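Phosphatidylserine synthase (Haemophilus influenzae, PDB 3HSI) belongs to the phospholipase D superfamily, whose members typically pair two similar alpha/beta halves around a shared central site. Local coordinates at residues K50-V55 against V147-V152; Q61-G66 against S158-Y163; P241-V246 against Q401-A406; L327-E332 against Q433-V438; W356-N361 against R416-V421. One frame throughout, in Å; residues are numbered along the deposited sequence.

Contact 1. Residues K50-V55 against V147-V152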
# COMPACT_ATOMS: atom_id res chain seq x y z
N LYS C 50 21.45 -35.39 5.00
CA LYS C 50 22.56 -35.82 4.18
C LYS C 50 22.72 -35.06 2.85
O LYS C 50 23.81 -34.98 2.34
CB LYS C 50 22.44 -37.32 3.89
CG LYS C 50 23.02 -38.20 4.97
CD LYS C 50 21.91 -38.87 5.71
CE LYS C 50 22.41 -39.64 6.94
NZ LYS C 50 21.20 -40.08 7.71
N LYS C 51 21.64 -34.51 2.30
CA LYS C 51 21.68 -33.86 0.99
C LYS C 51 21.41 -32.36 1.03
O LYS C 51 22.15 -31.59 0.44
CB LYS C 51 20.68 -34.56 0.05
CG LYS C 51 21.10 -36.02 -0.25
CD LYS C 51 19.90 -36.94 -0.44
CE LYS C 51 20.34 -38.26 -1.10
NZ LYS C 51 19.22 -38.91 -1.88
N ARG C 52 20.38 -31.94 1.74
CA ARG C 52 19.99 -30.52 1.69
C ARG C 52 19.21 -30.07 2.92
O ARG C 52 18.55 -30.90 3.59
CB ARG C 52 19.14 -30.24 0.45
CG ARG C 52 17.74 -30.90 0.53
CD ARG C 52 17.10 -31.00 -0.83
NE ARG C 52 15.89 -31.81 -0.73
CZ ARG C 52 15.08 -32.10 -1.74
NH1 ARG C 52 15.32 -31.64 -2.97
NH2 ARG C 52 14.02 -32.85 -1.51
N ILE C 53 19.29 -28.76 3.16
CA ILE C 53 18.53 -28.09 4.19
C ILE C 53 18.13 -26.73 3.64
O ILE C 53 18.99 -25.86 3.44
CB ILE C 53 19.33 -27.90 5.50
CG1 ILE C 53 19.63 -29.28 6.16
CG2 ILE C 53 18.56 -26.98 6.47
CD1 ILE C 53 20.66 -29.24 7.31
N TYR C 54 16.84 -26.59 3.37
CA TYR C 54 16.23 -25.32 2.95
C TYR C 54 15.28 -24.85 4.03
O TYR C 54 14.50 -25.64 4.59
CB TYR C 54 15.46 -25.48 1.62
CG TYR C 54 16.35 -25.58 0.37
CD1 TYR C 54 16.32 -24.58 -0.62
CD2 TYR C 54 17.22 -26.65 0.20
CE1 TYR C 54 17.13 -24.66 -1.76
CE2 TYR C 54 18.05 -26.74 -0.94
CZ TYR C 54 17.99 -25.74 -1.91
OH TYR C 54 18.78 -25.84 -3.03
N VAL C 55 15.35 -23.56 4.30
CA VAL C 55 14.55 -22.88 5.31
C VAL C 55 14.13 -21.55 4.70
O VAL C 55 14.97 -20.84 4.14
CB VAL C 55 15.40 -22.61 6.57
CG1 VAL C 55 14.71 -21.63 7.50
CG2 VAL C 55 15.71 -23.91 7.32
N VAL C 147 12.88 -27.74 4.61
CA VAL C 147 13.02 -29.01 3.95
C VAL C 147 14.36 -29.58 4.37
O VAL C 147 15.38 -28.92 4.21
CB VAL C 147 12.94 -28.86 2.42
CG1 VAL C 147 13.22 -30.21 1.70
CG2 VAL C 147 11.59 -28.24 2.00
N PHE C 148 14.33 -30.79 4.91
CA PHE C 148 15.55 -31.53 5.25
C PHE C 148 15.49 -32.77 4.43
O PHE C 148 14.65 -33.65 4.68
CB PHE C 148 15.58 -31.89 6.75
CG PHE C 148 15.34 -30.72 7.66
CD1 PHE C 148 14.05 -30.37 8.05
CD2 PHE C 148 16.41 -29.96 8.15
CE1 PHE C 148 13.84 -29.30 8.89
CE2 PHE C 148 16.19 -28.89 9.00
CZ PHE C 148 14.92 -28.55 9.36
N ASP C 149 16.38 -32.87 3.45
CA ASP C 149 16.35 -33.97 2.51
C ASP C 149 14.95 -34.08 1.94
O ASP C 149 14.54 -33.15 1.23
CB ASP C 149 16.90 -35.26 3.15
CG ASP C 149 18.38 -35.15 3.44
OD1 ASP C 149 18.97 -34.09 3.14
OD2 ASP C 149 18.97 -36.12 3.97
N ASP C 150 14.23 -35.17 2.25
CA ASP C 150 12.87 -35.44 1.76
C ASP C 150 11.76 -35.20 2.82
O ASP C 150 10.62 -35.66 2.65
CB ASP C 150 12.77 -36.88 1.25
CG ASP C 150 13.52 -37.12 -0.06
OD1 ASP C 150 13.74 -36.17 -0.85
OD2 ASP C 150 13.88 -38.30 -0.30
N THR C 151 12.08 -34.45 3.89
CA THR C 151 11.10 -34.15 4.94
C THR C 151 10.74 -32.65 5.00
O THR C 151 11.63 -31.79 5.06
CB THR C 151 11.61 -34.70 6.30
OG1 THR C 151 11.87 -36.10 6.14
CG2 THR C 151 10.60 -34.55 7.41
N VAL C 152 9.43 -32.35 4.96
CA VAL C 152 8.97 -30.99 5.17
C VAL C 152 8.54 -30.77 6.63
O VAL C 152 7.72 -31.52 7.16
CB VAL C 152 7.84 -30.61 4.21
CG1 VAL C 152 7.32 -29.22 4.53
CG2 VAL C 152 8.32 -30.63 2.76
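The HxK(x)4D signature of the phospholipase D superfamily ends at Asp-149, whose carboxylate is gathered up by the backbone of Lys-50, Lys-51 and Arg-52 where strand 52-56 begins. OD2 of Asp-149 takes the amide N of Lys-50 at 2.8 Å on its syn lone pair. OD1 is shared: Lys-51 N reaches it from the syn side, tilted out of the carboxylate plane, while Arg-52 N comes at 2.9 Å nearly along the C-O axis. Three amides thus fix the rotation of the group. The backbone oxygen of Asp-149 is gripped as well, NE of Arg-52 standing 2.7 Å and NH2 2.8 Å from it, the oxygen in the guanidinium plane and both nitrogens on one face of the carbonyl. This side-on grip follows from chi1 of 69°, which sets CG of Arg-52 between its own N and carbonyl carbon, with the chain extended beyond. NH2 also forms a long salt bridge to Asp-150 OD1 (3.4 Å), and a second to Asp-185 of helix 181-195. Further along, Tyr-54 and Val-147 make an antiparallel hydrogen-bonded pair, and CG1 of Ile-53 lies 3.8 Å from CD2 of Phe-148, whose ring leans on helix 35-48. A type II' turn from Phe-148 to Thr-151 reverses the chain, completing a beta hairpin whose first strand, 146-148, pairs antiparallel with strand 52-56, the setting of the HKD aspartate in this fold.

Contact 2. Residues Q61-G66 against S158-Y163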
# COMPACT_ATOMS: atom_id res chain seq x y z
N GLN C 61 16.73 -15.21 14.53
CA GLN C 61 17.24 -14.24 15.50
C GLN C 61 18.58 -14.67 16.09
O GLN C 61 18.82 -15.84 16.35
CB GLN C 61 16.22 -14.07 16.61
CG GLN C 61 16.51 -12.98 17.61
CD GLN C 61 16.31 -11.59 17.00
OE1 GLN C 61 15.57 -11.41 16.03
NE2 GLN C 61 16.98 -10.61 17.57
N LYS C 62 19.43 -13.69 16.34
CA LYS C 62 20.71 -13.92 17.01
C LYS C 62 20.66 -14.38 18.50
O LYS C 62 21.69 -14.39 19.15
CB LYS C 62 21.54 -12.65 16.94
CG LYS C 62 20.80 -11.43 17.48
CD LYS C 62 21.68 -10.19 17.54
CE LYS C 62 21.06 -9.20 18.56
NZ LYS C 62 21.99 -8.10 18.93
N ASP C 63 19.50 -14.71 19.06
CA ASP C 63 19.45 -15.01 20.49
C ASP C 63 19.94 -16.45 20.74
O ASP C 63 20.54 -17.07 19.86
CB ASP C 63 18.05 -14.75 21.03
CG ASP C 63 16.98 -15.58 20.31
OD1 ASP C 63 17.36 -16.60 19.67
OD2 ASP C 63 15.77 -15.25 20.41
N GLU C 64 19.69 -16.99 21.93
CA GLU C 64 20.28 -18.30 22.32
C GLU C 64 19.74 -19.49 21.53
O GLU C 64 20.50 -20.42 21.24
CB GLU C 64 20.13 -18.57 23.81
CG GLU C 64 20.93 -17.63 24.66
CD GLU C 64 20.13 -16.40 25.13
OE1 GLU C 64 19.21 -15.91 24.42
OE2 GLU C 64 20.45 -15.91 26.23
N ALA C 65 18.45 -19.48 21.24
CA ALA C 65 17.84 -20.50 20.38
C ALA C 65 18.40 -20.41 18.93
O ALA C 65 18.80 -21.43 18.34
CB ALA C 65 16.31 -20.40 20.40
N GLY C 66 18.46 -19.20 18.39
CA GLY C 66 19.06 -18.98 17.06
C GLY C 66 20.45 -19.59 16.96
O GLY C 66 20.79 -20.21 15.95
N SER C 158 9.07 -18.50 13.44
CA SER C 158 10.45 -18.13 13.09
C SER C 158 11.41 -18.77 14.08
O SER C 158 10.97 -19.57 14.92
CB SER C 158 10.64 -16.63 13.13
OG SER C 158 9.93 -16.02 12.08
N ILE C 159 12.71 -18.47 13.97
CA ILE C 159 13.71 -19.02 14.87
C ILE C 159 14.11 -17.93 15.86
O ILE C 159 14.81 -16.99 15.50
CB ILE C 159 14.99 -19.54 14.14
CG1 ILE C 159 14.64 -20.49 12.99
CG2 ILE C 159 15.98 -20.21 15.12
CD1 ILE C 159 14.25 -21.89 13.45
N ASN C 160 13.62 -18.06 17.09
CA ASN C 160 14.10 -17.26 18.23
C ASN C 160 13.72 -18.01 19.52
O ASN C 160 13.09 -19.06 19.44
CB ASN C 160 13.53 -15.83 18.21
CG ASN C 160 12.06 -15.79 18.48
OD1 ASN C 160 11.46 -16.80 18.81
ND2 ASN C 160 11.45 -14.61 18.34
N ASN C 161 14.06 -17.45 20.68
CA ASN C 161 13.75 -18.08 21.98
C ASN C 161 12.29 -18.47 22.20
O ASN C 161 11.99 -19.60 22.62
CB ASN C 161 14.22 -17.18 23.15
CG ASN C 161 15.74 -17.06 23.24
OD1 ASN C 161 16.48 -17.91 22.75
ND2 ASN C 161 16.21 -15.98 23.85
N VAL C 162 11.38 -17.53 21.99
CA VAL C 162 9.98 -17.84 22.29
C VAL C 162 9.36 -18.92 21.39
O VAL C 162 8.73 -19.84 21.89
CB VAL C 162 9.07 -16.57 22.54
CG1 VAL C 162 9.52 -15.90 23.85
CG2 VAL C 162 9.09 -15.58 21.36
N TYR C 163 9.65 -18.88 20.08
CA TYR C 163 9.10 -19.89 19.18
C TYR C 163 9.62 -21.29 19.47
O TYR C 163 8.93 -22.29 19.19
CB TYR C 163 9.38 -19.54 17.70
CG TYR C 163 8.48 -18.46 17.09
CD1 TYR C 163 9.02 -17.26 16.65
CD2 TYR C 163 7.11 -18.67 16.95
CE1 TYR C 163 8.19 -16.26 16.08
CE2 TYR C 163 6.28 -17.71 16.39
CZ TYR C 163 6.83 -16.51 15.94
OH TYR C 163 5.98 -15.56 15.39
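A chi1 of 58° sets CG of Asp-63 between its backbone N and carbonyl carbon, while CG of Asn-161 lies opposite its own carbonyl carbon (chi1 -68°), together laying the carboxylate flat on the amide. The planes are 7° apart and stacked. Further bonds hold each group in place. OD2 of Asp-63 accepts from Asn-161 N at 2.8 Å, on the syn side but out of the carboxylate plane, and OD1 receives Gly-66 N, making Asp-63 the N-cap of helix 64-79. OD1 of Asn-161 takes Ala-65 N at 2.9 Å, so both side chains serve amides of that first helical turn. ND2 of Asn-161 reaches Glu-64 OE1 at 3.1 Å, from above the carboxylate. The 158-163 loop follows the HKD signature, and Asn-160 probably matches the asparagine of its GSxxN extension; its OD1 receives Tyr-163 N in an Asx motif. CB of Asn-160 touches Asp-63 OD2 (3.2 Å). The Tyr-163 ring meets His-364, at the histidine position of the second HKD sequence.

Contact 3. Residues P241-V246 against Q401-A406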
# COMPACT_ATOMS: atom_id res chain seq x y z
N PRO C 241 -8.76 -36.52 -6.05
CA PRO C 241 -8.35 -37.87 -5.70
C PRO C 241 -9.31 -38.45 -4.67
O PRO C 241 -10.09 -37.71 -4.06
CB PRO C 241 -6.97 -37.68 -5.10
CG PRO C 241 -7.06 -36.34 -4.45
CD PRO C 241 -7.92 -35.50 -5.37
N ASN C 242 -9.25 -39.75 -4.48
CA ASN C 242 -10.14 -40.39 -3.54
C ASN C 242 -9.35 -40.79 -2.28
O ASN C 242 -9.69 -41.75 -1.59
CB ASN C 242 -10.81 -41.61 -4.20
CG ASN C 242 -11.87 -42.24 -3.29
OD1 ASN C 242 -12.44 -41.55 -2.43
ND2 ASN C 242 -12.13 -43.55 -3.46
N VAL C 243 -8.28 -40.07 -2.02
CA VAL C 243 -7.33 -40.46 -0.98
C VAL C 243 -6.79 -39.18 -0.40
O VAL C 243 -6.79 -38.13 -1.08
CB VAL C 243 -6.19 -41.39 -1.56
CG1 VAL C 243 -5.17 -40.60 -2.39
CG2 VAL C 243 -5.48 -42.13 -0.44
N LEU C 244 -6.36 -39.25 0.86
CA LEU C 244 -5.71 -38.14 1.55
C LEU C 244 -4.60 -37.53 0.67
O LEU C 244 -3.77 -38.27 0.12
CB LEU C 244 -5.10 -38.67 2.85
CG LEU C 244 -4.24 -37.69 3.67
CD1 LEU C 244 -5.06 -36.44 4.13
CD2 LEU C 244 -3.66 -38.43 4.84
N SER C 245 -4.56 -36.20 0.57
CA SER C 245 -3.77 -35.50 -0.46
C SER C 245 -3.36 -34.06 -0.07
O SER C 245 -3.99 -33.44 0.76
CB SER C 245 -4.60 -35.38 -1.75
OG SER C 245 -4.52 -36.58 -2.43
N VAL C 246 -2.34 -33.54 -0.74
CA VAL C 246 -1.79 -32.25 -0.40
C VAL C 246 -1.57 -31.42 -1.67
O VAL C 246 -1.16 -31.94 -2.70
CB VAL C 246 -0.48 -32.37 0.48
CG1 VAL C 246 0.71 -32.98 -0.32
CG2 VAL C 246 -0.09 -31.01 1.05
N GLN C 401 -11.83 -39.05 2.71
CA GLN C 401 -12.31 -40.22 3.44
C GLN C 401 -11.97 -40.13 4.92
O GLN C 401 -11.94 -41.15 5.60
CB GLN C 401 -11.72 -41.50 2.84
CG GLN C 401 -12.09 -41.69 1.37
CD GLN C 401 -11.85 -43.09 0.87
OE1 GLN C 401 -11.98 -44.07 1.63
NE2 GLN C 401 -11.53 -43.22 -0.40
N GLN C 402 -11.74 -38.92 5.42
CA GLN C 402 -11.45 -38.64 6.82
C GLN C 402 -10.32 -39.50 7.38
O GLN C 402 -10.33 -39.88 8.53
CB GLN C 402 -12.71 -38.76 7.70
CG GLN C 402 -13.69 -37.58 7.53
CD GLN C 402 -14.26 -37.49 6.11
OE1 GLN C 402 -13.97 -36.54 5.36
NE2 GLN C 402 -15.04 -38.49 5.74
N GLN C 403 -9.32 -39.80 6.55
CA GLN C 403 -8.16 -40.52 7.03
C GLN C 403 -7.38 -39.78 8.12
O GLN C 403 -6.74 -40.41 8.94
CB GLN C 403 -7.23 -40.84 5.88
CG GLN C 403 -7.84 -41.78 4.87
CD GLN C 403 -7.00 -41.81 3.62
OE1 GLN C 403 -7.33 -41.14 2.65
NE2 GLN C 403 -5.88 -42.52 3.66
N LEU C 404 -7.46 -38.45 8.14
CA LEU C 404 -6.75 -37.64 9.14
C LEU C 404 -7.59 -37.19 10.33
O LEU C 404 -7.09 -36.48 11.20
CB LEU C 404 -6.15 -36.39 8.50
CG LEU C 404 -4.71 -36.31 8.04
CD1 LEU C 404 -4.26 -34.83 8.02
CD2 LEU C 404 -3.72 -37.20 8.87
N LEU C 405 -8.87 -37.56 10.36
CA LEU C 405 -9.79 -36.94 11.32
C LEU C 405 -9.29 -37.06 12.76
O LEU C 405 -9.43 -36.12 13.54
CB LEU C 405 -11.19 -37.53 11.21
CG LEU C 405 -12.30 -36.86 12.04
CD1 LEU C 405 -12.40 -35.38 11.75
CD2 LEU C 405 -13.67 -37.52 11.80
N ALA C 406 -8.72 -38.22 13.12
CA ALA C 406 -8.30 -38.43 14.51
C ALA C 406 -7.11 -37.53 14.87
O ALA C 406 -7.09 -36.93 15.92
CB ALA C 406 -7.95 -39.93 14.78
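Residues 242-244 and 401-404 run almost the same way, 3° apart end to end, yet no strand pairing joins them: the closest CA atoms, Leu-244 to Gln-403, are 6.5 Å apart. Glutamine side chains span the gap instead. Gln-403, its chain extended beyond CG, carries OE1 to the backbone N of Leu-244 at 2.8 Å, the donor tilted from the plane of the amide carbonyl. The same oxygen touches CB of Leu-244 at 3.3 Å and lies beside CG2 of Val-243. Nearer the surface, NE2 of Gln-401 approaches two oxygens of Asn-242, backbone O and OD1 (2.8 Å), but both bonds are weak and the detail of this exposed amide pair is doubtful. The inner end is apolar. Leu-244 and Leu-404 cross at about a right angle, CD1 of the former 3.9 Å from CG of the latter, and both lean on Ile-29 of strand 29-31. Asp-399 accepts from the backbone N of Leu-404, within the type I turn from Gln-402 to Leu-405. The contact joins the lead-in of strand 245-252 to the link from its antiparallel neighbour, strand 391-398, into helix 405-415, at the ends of adjacent sheet strands in the alpha/beta phospholipase D fold.

Contact 4. Residues L327-E332 against Q433-V438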
# COMPACT_ATOMS: atom_id res chain seq x y z
N LEU C 327 -2.15 -1.86 20.35
CA LEU C 327 -2.61 -2.76 19.31
C LEU C 327 -3.48 -3.91 19.81
O LEU C 327 -4.56 -4.12 19.25
CB LEU C 327 -1.48 -3.29 18.41
CG LEU C 327 -0.72 -2.31 17.52
CD1 LEU C 327 0.35 -3.03 16.70
CD2 LEU C 327 -1.64 -1.53 16.59
N PRO C 328 -3.03 -4.66 20.84
CA PRO C 328 -3.93 -5.76 21.33
C PRO C 328 -5.35 -5.29 21.76
O PRO C 328 -6.33 -6.05 21.70
CB PRO C 328 -3.18 -6.36 22.53
CG PRO C 328 -1.83 -5.68 22.60
CD PRO C 328 -1.82 -4.49 21.67
N TYR C 329 -5.46 -4.03 22.18
CA TYR C 329 -6.74 -3.46 22.59
C TYR C 329 -7.60 -3.07 21.42
O TYR C 329 -8.84 -3.18 21.48
CB TYR C 329 -6.50 -2.22 23.44
CG TYR C 329 -5.89 -2.49 24.79
CD1 TYR C 329 -6.70 -2.63 25.91
CD2 TYR C 329 -4.50 -2.60 24.96
CE1 TYR C 329 -6.15 -2.85 27.19
CE2 TYR C 329 -3.95 -2.83 26.23
CZ TYR C 329 -4.79 -2.94 27.33
OH TYR C 329 -4.27 -3.19 28.57
N LEU C 330 -6.95 -2.53 20.38
CA LEU C 330 -7.61 -2.33 19.11
C LEU C 330 -8.26 -3.64 18.59
O LEU C 330 -9.44 -3.65 18.21
CB LEU C 330 -6.66 -1.72 18.08
CG LEU C 330 -7.25 -1.45 16.68
CD1 LEU C 330 -8.49 -0.53 16.71
CD2 LEU C 330 -6.20 -0.86 15.74
N TYR C 331 -7.49 -4.73 18.60
CA TYR C 331 -8.01 -6.03 18.13
C TYR C 331 -9.11 -6.55 19.01
O TYR C 331 -10.08 -7.06 18.49
CB TYR C 331 -6.92 -7.11 17.98
CG TYR C 331 -5.86 -6.69 16.99
CD1 TYR C 331 -6.23 -6.11 15.79
CD2 TYR C 331 -4.50 -6.84 17.26
CE1 TYR C 331 -5.27 -5.69 14.87
CE2 TYR C 331 -3.53 -6.42 16.35
CZ TYR C 331 -3.93 -5.86 15.15
OH TYR C 331 -3.01 -5.43 14.22
N GLU C 332 -8.96 -6.42 20.32
CA GLU C 332 -9.98 -6.91 21.22
C GLU C 332 -11.27 -6.13 20.97
O GLU C 332 -12.35 -6.73 20.90
CB GLU C 332 -9.56 -6.76 22.67
CG GLU C 332 -10.38 -7.62 23.64
CD GLU C 332 -10.08 -7.31 25.12
OE1 GLU C 332 -9.80 -8.27 25.87
OE2 GLU C 332 -10.13 -6.12 25.54
N GLN C 433 -12.67 0.20 30.84
CA GLN C 433 -11.84 -0.63 31.70
C GLN C 433 -10.37 -0.66 31.21
O GLN C 433 -9.51 -1.27 31.85
CB GLN C 433 -12.42 -2.02 31.81
N TYR C 434 -10.08 -0.01 30.08
CA TYR C 434 -8.73 0.02 29.53
C TYR C 434 -7.83 1.05 30.22
O TYR C 434 -8.32 2.07 30.69
CB TYR C 434 -8.76 0.34 28.03
CG TYR C 434 -9.29 -0.74 27.13
CD1 TYR C 434 -9.55 -2.05 27.60
CD2 TYR C 434 -9.53 -0.47 25.78
CE1 TYR C 434 -10.04 -3.05 26.73
CE2 TYR C 434 -10.00 -1.44 24.91
CZ TYR C 434 -10.26 -2.72 25.38
OH TYR C 434 -10.71 -3.65 24.48
N PRO C 435 -6.50 0.81 30.24
CA PRO C 435 -5.59 1.83 30.75
C PRO C 435 -5.82 3.17 30.07
O PRO C 435 -6.11 3.23 28.87
CB PRO C 435 -4.21 1.28 30.38
CG PRO C 435 -4.39 -0.20 30.48
CD PRO C 435 -5.79 -0.45 29.94
N GLU C 436 -5.68 4.24 30.85
CA GLU C 436 -5.97 5.60 30.41
C GLU C 436 -5.23 6.05 29.14
O GLU C 436 -5.83 6.75 28.33
CB GLU C 436 -5.77 6.62 31.57
N PRO C 437 -3.94 5.67 28.98
CA PRO C 437 -3.23 6.06 27.74
C PRO C 437 -3.72 5.29 26.50
O PRO C 437 -3.67 5.82 25.39
CB PRO C 437 -1.76 5.74 28.04
CG PRO C 437 -1.73 4.93 29.25
CD PRO C 437 -3.03 5.04 29.96
N VAL C 438 -4.18 4.06 26.70
CA VAL C 438 -4.77 3.28 25.61
C VAL C 438 -6.09 3.93 25.17
O VAL C 438 -6.33 4.12 23.98
CB VAL C 438 -5.04 1.84 26.06
CG1 VAL C 438 -5.99 1.14 25.12
CG2 VAL C 438 -3.74 1.09 26.22
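Tyr-329 drives the edge of its ring into the face of Tyr-434, and here the contact is tightest: CD1 of Tyr-329 lies over the centre of the Tyr-434 ring, 3.4 Å from its CD1. Centroids are 4.6 Å apart and the planes stand at 76°, a T-shaped pair. One face of Tyr-329 is covered by Val-438, whose CG1 makes a CH-pi contact 4.0 Å from the ring centroid. The far end of Tyr-434 is fixed by a hydrogen bond, OH giving its proton to OE2 of Glu-332 at 2.7 Å on the anti lone pair, while OE1 bridges to Lys-308. In this phospholipase D-type alpha/beta fold, the pair packs helix 327-341 against the start of helix 436-447. Leu-442, a turn further along the latter, touches both tyrosine rings. Toward solvent the fit is slighter. Partly exposed Pro-435, the N-cap residue of helix 436-447, offers little surface, its CD 3.4 Å from OH of Tyr-329 and oblique to that ring.

Contact 5. Residues W356-N361 against R416-V421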
# COMPACT_ATOMS: atom_id res chain seq x y z
N TRP C 356 -7.52 -17.67 23.83
CA TRP C 356 -6.38 -18.42 24.34
C TRP C 356 -5.59 -17.55 25.29
O TRP C 356 -5.35 -16.36 25.01
CB TRP C 356 -5.47 -18.89 23.18
CG TRP C 356 -4.34 -19.84 23.56
CD1 TRP C 356 -4.37 -21.22 23.47
CD2 TRP C 356 -3.01 -19.49 24.01
NE1 TRP C 356 -3.14 -21.74 23.86
CE2 TRP C 356 -2.30 -20.71 24.21
CE3 TRP C 356 -2.38 -18.27 24.33
CZ2 TRP C 356 -0.97 -20.75 24.68
CZ3 TRP C 356 -1.07 -18.29 24.80
CH2 TRP C 356 -0.36 -19.55 24.95
N ARG C 357 -5.17 -18.15 26.40
CA ARG C 357 -4.37 -17.46 27.39
C ARG C 357 -3.64 -18.48 28.27
O ARG C 357 -4.23 -19.42 28.72
CB ARG C 357 -5.27 -16.61 28.26
CG ARG C 357 -4.48 -15.72 29.22
CD ARG C 357 -5.38 -14.84 30.04
NE ARG C 357 -4.52 -14.00 30.84
CZ ARG C 357 -4.87 -12.93 31.54
NH1 ARG C 357 -6.13 -12.51 31.56
NH2 ARG C 357 -3.92 -12.27 32.21
N ASP C 358 -2.35 -18.26 28.50
CA ASP C 358 -1.52 -19.13 29.35
C ASP C 358 -0.42 -18.28 30.00
O ASP C 358 0.69 -18.17 29.48
CB ASP C 358 -0.91 -20.25 28.51
CG ASP C 358 0.06 -21.13 29.31
OD1 ASP C 358 -0.09 -21.21 30.54
OD2 ASP C 358 0.99 -21.71 28.69
N GLY C 359 -0.75 -17.64 31.12
CA GLY C 359 0.23 -16.78 31.81
C GLY C 359 0.64 -15.63 30.90
O GLY C 359 -0.22 -14.94 30.33
N ASP C 360 1.95 -15.44 30.74
CA ASP C 360 2.46 -14.41 29.85
C ASP C 360 2.89 -14.95 28.47
O ASP C 360 3.54 -14.23 27.72
CB ASP C 360 3.65 -13.70 30.51
CG ASP C 360 3.40 -13.44 31.97
OD1 ASP C 360 2.46 -12.66 32.28
OD2 ASP C 360 4.14 -14.04 32.80
N ASN C 361 2.58 -16.21 28.17
CA ASN C 361 2.95 -16.78 26.87
C ASN C 361 2.11 -16.18 25.75
O ASN C 361 1.02 -15.66 26.01
CB ASN C 361 2.87 -18.30 26.91
CG ASN C 361 3.80 -18.88 27.96
OD1 ASN C 361 5.02 -18.69 27.88
ND2 ASN C 361 3.24 -19.55 28.96
N ARG C 416 -7.17 -26.12 22.06
CA ARG C 416 -8.25 -25.58 22.89
C ARG C 416 -7.97 -25.60 24.39
O ARG C 416 -8.73 -24.99 25.16
CB ARG C 416 -9.53 -26.36 22.62
CG ARG C 416 -10.12 -26.08 21.24
CD ARG C 416 -11.41 -26.85 21.05
NE ARG C 416 -11.95 -26.70 19.71
CZ ARG C 416 -12.15 -27.71 18.85
NH1 ARG C 416 -11.84 -28.96 19.19
NH2 ARG C 416 -12.63 -27.44 17.63
N GLN C 417 -6.88 -26.29 24.80
CA GLN C 417 -6.60 -26.50 26.23
C GLN C 417 -6.53 -25.21 27.02
O GLN C 417 -7.10 -25.13 28.11
CB GLN C 417 -5.32 -27.31 26.50
CG GLN C 417 -5.40 -28.80 26.14
CD GLN C 417 -6.43 -29.54 26.99
OE1 GLN C 417 -6.73 -29.14 28.12
NE2 GLN C 417 -7.01 -30.59 26.43
N HIS C 418 -5.80 -24.22 26.51
CA HIS C 418 -5.64 -22.95 27.22
C HIS C 418 -6.64 -21.90 26.77
O HIS C 418 -6.35 -20.71 26.91
CB HIS C 418 -4.22 -22.43 27.10
CG HIS C 418 -3.20 -23.31 27.74
ND1 HIS C 418 -3.18 -23.55 29.09
CD2 HIS C 418 -2.16 -24.00 27.22
CE1 HIS C 418 -2.17 -24.35 29.39
NE2 HIS C 418 -1.52 -24.63 28.28
N THR C 419 -7.80 -22.33 26.25
CA THR C 419 -8.84 -21.41 25.78
C THR C 419 -10.08 -21.41 26.67
O THR C 419 -10.35 -22.36 27.37
CB THR C 419 -9.39 -21.76 24.38
OG1 THR C 419 -10.09 -23.02 24.45
CG2 THR C 419 -8.28 -21.79 23.33
N LYS C 420 -10.85 -20.33 26.59
CA LYS C 420 -12.17 -20.32 27.17
C LYS C 420 -13.15 -19.85 26.12
O LYS C 420 -12.82 -18.98 25.30
CB LYS C 420 -12.22 -19.37 28.37
CG LYS C 420 -11.16 -19.65 29.42
CD LYS C 420 -11.34 -18.73 30.62
CE LYS C 420 -10.11 -18.77 31.50
NZ LYS C 420 -10.51 -18.62 32.91
N VAL C 421 -14.34 -20.41 26.16
CA VAL C 421 -15.38 -20.06 25.25
C VAL C 421 -15.99 -18.75 25.78
O VAL C 421 -16.42 -18.66 26.93
CB VAL C 421 -16.45 -21.20 25.14
CG1 VAL C 421 -17.73 -20.74 24.41
CG2 VAL C 421 -15.86 -22.40 24.43
O HOH W 1 -3.86 -24.38 24.25
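Trp-356 ends strand 351-356 and faces Thr-419 across an antiparallel non-hydrogen-bonded pair, their CA atoms 4.1 Å apart. A chi1 of -172° turns CG of Trp-356 to the far side from N and swings the indole alongside His-418, so that CB of His-418 sits over the five-membered ring, 3.8 Å from the centroid, in a CH-pi contact. CG2 of Thr-419 comes instead to the indole edge. A single water joins the two segments here, accepting from NE1 of Trp-356 at 2.8 Å and from the backbone N of His-418. The indole also meets the rings of Tyr-363 and Tyr-172, placing it beside the second HKD sequence. Arg-357 contributes its backbone, N donating to O of His-418 at 2.9 Å, while its side chain starts off away from the other segment. At Asp-358 the approach changes character. Its carboxylate lies flat over the imidazole of His-418, planes 1° apart, with CG above the ring centre and CB in CH-pi contact 4.0 Å from the centroid. OD2 is further secured by the hydroxyl of Tyr-170. After Asp-358 the segment leaves its partner, and Gly-359 takes the positive phi of a type II' turn closing at Asn-361. Short antiparallel strand 419-421 thus borders strand 351-356 of the mixed sheet, as an edge strand does in this alpha/beta fold.

Contacts 1 and 2 cross along the first part of the chain, their centres about 20 Å apart, with strand 52-56 leading into helix 64-79 on one side and the HKD hairpin into its loop on the other. Contact 3 crosses both 4 and 5 later, with 5 nested inside the loop closed by 4. Contact 1 belongs to one mixed sheet, while contacts 3 and 5 both reach the other. Between the two parts, contacts 2 and 5 come within about 7 Å and contacts 1 and 3 within about 8 Å at their nearest atoms, whereas the centres of contacts 1 and 4 stand about 43 Å apart on opposite sides of the chain's centre, consistent with a two-part superfamily architecture.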